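Local coordinates for protein aminoglycoside phosphotransferase (PDB 6EF6) that phosphorylates (S)-1-amino-2-propanol, serving as the kinase of the aminoacetone utilization microcompartment of Mycobacterium smegmatis, at residues D96-T101 and T247-D252. Numbering follows the deposited sequence.
Sequences DVTVPT and TITVID. With NA (sodium ion), chain D; BEZ (benzoic acid), chain B.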
ATOM      1  N   ASP A  96      12.449   4.340 -14.125  1.00 29.37           N
ATOM      2  CA  ASP A  96      11.446   4.634 -15.137  1.00 35.16           C
ATOM      3  C   ASP A  96      10.042   4.616 -14.577  1.00 32.35           C
ATOM      4  O   ASP A  96       9.080   4.742 -15.341  1.00 35.72           O
ATOM      5  CB  ASP A  96      11.562   3.674 -16.320  1.00 43.68           C
ATOM      6  CG  ASP A  96      11.224   2.274 -15.952  1.00 52.15           C
ATOM      7  OD1 ASP A  96      11.686   1.818 -14.888  1.00 55.62           O
ATOM      8  OD2 ASP A  96      10.491   1.623 -16.730  1.00 60.59           O
ATOM      9  N   VAL A  97       9.908   4.481 -13.264  1.00 24.45           N
ATOM     10  CA  VAL A  97       8.601   4.583 -12.610  1.00 23.30           C
ATOM     11  C   VAL A  97       8.271   6.054 -12.423  1.00 23.20           C
ATOM     12  O   VAL A  97       9.101   6.818 -11.916  1.00 25.16           O
ATOM     13  CB  VAL A  97       8.622   3.877 -11.246  1.00 20.94           C
ATOM     14  CG1 VAL A  97       7.258   3.931 -10.571  1.00 21.61           C
ATOM     15  CG2 VAL A  97       9.022   2.426 -11.422  1.00 28.75           C
ATOM     16  N   THR A  98       7.053   6.439 -12.796  1.00 21.97           N
ATOM     17  CA  THR A  98       6.553   7.788 -12.547  1.00 22.30           C
ATOM     18  C   THR A  98       5.961   7.835 -11.137  1.00 19.86           C
ATOM     19  O   THR A  98       5.110   7.014 -10.791  1.00 19.31           O
ATOM     20  CB  THR A  98       5.487   8.126 -13.574  1.00 28.43           C
ATOM     21  OG1 THR A  98       6.036   7.957 -14.899  1.00 34.70           O
ATOM     22  CG2 THR A  98       4.999   9.524 -13.377  1.00 26.62           C
ATOM     23  N   VAL A  99       6.396   8.814 -10.338  1.00 20.37           N
ATOM     24  CA  VAL A  99       5.958   8.972  -8.952  1.00 19.24           C
ATOM     25  C   VAL A  99       5.568  10.423  -8.678  1.00 21.78           C
ATOM     26  O   VAL A  99       5.858  11.284  -9.505  1.00 24.88           O
ATOM     27  CB  VAL A  99       7.041   8.490  -7.963  1.00 23.89           C
ATOM     28  CG1 VAL A  99       7.398   7.037  -8.194  1.00 22.27           C
ATOM     29  CG2 VAL A  99       8.305   9.330  -8.037  1.00 26.04           C
ATOM     30  N   PRO A 100       4.989  10.743  -7.534  1.00 22.24           N
ATOM     31  CA  PRO A 100       4.637  12.144  -7.259  1.00 25.09           C
ATOM     32  C   PRO A 100       5.863  13.012  -7.049  1.00 23.14           C
ATOM     33  O   PRO A 100       6.909  12.550  -6.590  1.00 24.59           O
ATOM     34  CB  PRO A 100       3.825  12.064  -5.965  1.00 29.83           C
ATOM     35  CG  PRO A 100       3.369  10.583  -5.879  1.00 33.09           C
ATOM     36  CD  PRO A 100       4.544   9.855  -6.443  1.00 23.70           C
ATOM     37  N   THR A 101       5.695  14.298  -7.364  1.00 25.75           N
ATOM     38  CA  THR A 101       6.705  15.325  -7.136  1.00 23.14           C
ATOM     39  C   THR A 101       6.275  16.215  -5.981  1.00 24.43           C
ATOM     40  O   THR A 101       5.190  16.800  -6.004  1.00 24.53           O
ATOM     41  CB  THR A 101       6.883  16.197  -8.373  1.00 27.90           C
ATOM     42  OG1 THR A 101       7.329  15.388  -9.476  1.00 33.02           O
ATOM     43  CG2 THR A 101       7.921  17.263  -8.120  1.00 27.75           C
ATOM     44  N   THR A 247       0.395   7.445 -19.196  1.00 34.74           N
ATOM     45  CA  THR A 247       1.220   7.813 -18.051  1.00 30.07           C
ATOM     46  C   THR A 247       0.618   7.229 -16.780  1.00 25.18           C
ATOM     47  O   THR A 247      -0.531   7.520 -16.441  1.00 30.08           O
ATOM     48  CB  THR A 247       1.340   9.334 -17.941  1.00 31.62           C
ATOM     49  OG1 THR A 247       1.832   9.867 -19.179  1.00 36.52           O
ATOM     50  CG2 THR A 247       2.299   9.691 -16.822  1.00 30.82           C
ATOM     51  N   ILE A 248       1.365   6.360 -16.124  1.00 22.86           N
ATOM     52  CA  ILE A 248       0.914   5.683 -14.916  1.00 21.35           C
ATOM     53  C   ILE A 248       1.747   6.190 -13.753  1.00 26.76           C
ATOM     54  O   ILE A 248       2.969   5.987 -13.726  1.00 26.73           O
ATOM     55  CB  ILE A 248       1.034   4.155 -15.042  1.00 22.21           C
ATOM     56  CG1 ILE A 248       0.278   3.712 -16.302  1.00 25.74           C
ATOM     57  CG2 ILE A 248       0.466   3.475 -13.840  1.00 22.30           C
ATOM     58  CD1 ILE A 248       0.751   2.377 -16.854  1.00 30.86           C
ATOM     59  N   THR A 249       1.097   6.827 -12.776  1.00 22.27           N
ATOM     60  CA  THR A 249       1.801   7.352 -11.606  1.00 18.92           C
ATOM     61  C   THR A 249       1.507   6.506 -10.388  1.00 19.06           C
ATOM     62  O   THR A 249       0.346   6.328 -10.024  1.00 19.18           O
ATOM     63  CB  THR A 249       1.374   8.799 -11.325  1.00 20.45           C
ATOM     64  OG1 THR A 249       1.536   9.597 -12.499  1.00 24.20           O
ATOM     65  CG2 THR A 249       2.222   9.427 -10.252  1.00 22.06           C
ATOM     66  N   VAL A 250       2.548   6.006  -9.738  1.00 17.35           N
ATOM     67  CA  VAL A 250       2.383   5.276  -8.494  1.00 16.49           C
ATOM     68  C   VAL A 250       2.255   6.283  -7.367  1.00 17.39           C
ATOM     69  O   VAL A 250       3.096   7.185  -7.249  1.00 19.09           O
ATOM     70  CB  VAL A 250       3.593   4.368  -8.233  1.00 17.41           C
ATOM     71  CG1 VAL A 250       3.352   3.543  -6.927  1.00 16.12           C
ATOM     72  CG2 VAL A 250       3.847   3.443  -9.404  1.00 17.07           C
ATOM     73  N   ILE A 251       1.159   6.189  -6.601  1.00 16.64           N
ATOM     74  CA  ILE A 251       0.908   7.130  -5.522  1.00 18.09           C
ATOM     75  C   ILE A 251       0.910   6.367  -4.188  1.00 16.83           C
ATOM     76  O   ILE A 251       0.995   5.130  -4.128  1.00 16.13           O
ATOM     77  CB  ILE A 251      -0.415   7.903  -5.730  1.00 18.34           C
ATOM     78  CG1 ILE A 251      -1.619   6.976  -5.669  1.00 18.90           C
ATOM     79  CG2 ILE A 251      -0.372   8.688  -7.037  1.00 21.65           C
ATOM     80  CD1 ILE A 251      -2.923   7.692  -5.345  1.00 21.46           C
ATOM     81  N   ASP A 252       0.775   7.118  -3.091  1.00 19.89           N
ATOM     82  CA  ASP A 252       0.505   6.556  -1.768  1.00 18.98           C
ATOM     83  C   ASP A 252       1.589   5.577  -1.328  1.00 16.86           C
ATOM     84  O   ASP A 252       1.331   4.417  -1.009  1.00 16.91           O
ATOM     85  CB  ASP A 252      -0.876   5.899  -1.711  1.00 21.24           C
ATOM     86  CG  ASP A 252      -1.303   5.549  -0.289  1.00 25.92           C
ATOM     87  OD1 ASP A 252      -0.620   5.981   0.653  1.00 24.49           O
ATOM     88  OD2 ASP A 252      -2.315   4.832  -0.134  1.00 26.98           O
TER
HETATM   89 NA    NA D 403      -2.312   2.996   1.705  1.00 44.00          NA
HETATM   90  C   BEZ B 401      -0.466  10.142  -1.549  1.00 33.55           C
HETATM   91  O1  BEZ B 401       0.694   9.846  -1.261  1.00 31.00           O
HETATM   92  O2  BEZ B 401      -1.394   9.896  -0.727  1.00 36.59           O
HETATM   93  C1  BEZ B 401      -0.728  10.780  -2.871  1.00 28.18           C
HETATM   94  C2  BEZ B 401      -1.997  10.762  -3.418  1.00 32.25           C
HETATM   95  C3  BEZ B 401      -2.220  11.365  -4.650  1.00 35.12           C
HETATM   96  C4  BEZ B 401      -1.170  11.967  -5.331  1.00 34.21           C
HETATM   97  C5  BEZ B 401       0.105  11.985  -4.773  1.00 29.93           C
HETATM   98  C6  BEZ B 401       0.320  11.381  -3.552  1.00 33.39           C
HETATM   99  O   HOH W   1       5.142   4.410 -13.942  1.00 30.53           O
HETATM  100  O   HOH W   2       4.188   5.974 -16.840  1.00 35.51           O
HETATM  101  O   HOH W   3      -0.136   3.339   1.863  1.00 24.42           O
HETATM  102  O   HOH W   4      -2.566   5.214   2.769  1.00 30.42           O
HETATM  103  O   HOH W   5      -2.569   2.000   3.457  1.00 45.09           O
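One direct backbone hydrogen bond joins the segments: V250 N donates a hydrogen bond to T98 O at 2.9 Å, with an N-H...O angle of 161°. The same oxygen receives a CA-H...O contact from T249. A water bridges the two backbones, accepting from T98 N and donating to I248 O. T98 lays its CB against I248 O (3.3 Å); its methyl, placed anti to the backbone N by chi1 of -56°, slants across T249 and meets OG1 there at 3.6 Å. V97 and V250 share a chi1 near 180°, which directs V97 CG1 and V250 CG2 into van der Waals contact at 3.6 Å. P100 brings CD to 3.1 Å from V250 O, a buried carbonyl without a polar partner in the model, and CG lies 3.7 Å from C5 of the bound benzoic acid. I251 adds CD1 and CG2 to the same aromatic ring, so both segments line the benzoate pocket, where R69 is hydrogen-bonded to the benzoic acid. D252 binds the sodium ion through OD2 (2.6 Å), its CG anti to the backbone N; D231 is a ligand of the same ion. D252 probably corresponds to the metal-binding aspartate of aminoglycoside-phosphotransferase-like kinases, and D231 to their HxD aspartate. The contact thus ties the loop between helix 78-94 and strand 112-114 to strand 248-250, which pairs antiparallel with 237-239, while helix 147-163 packs on V97, I248 and V250, and helix 78-94 on V99.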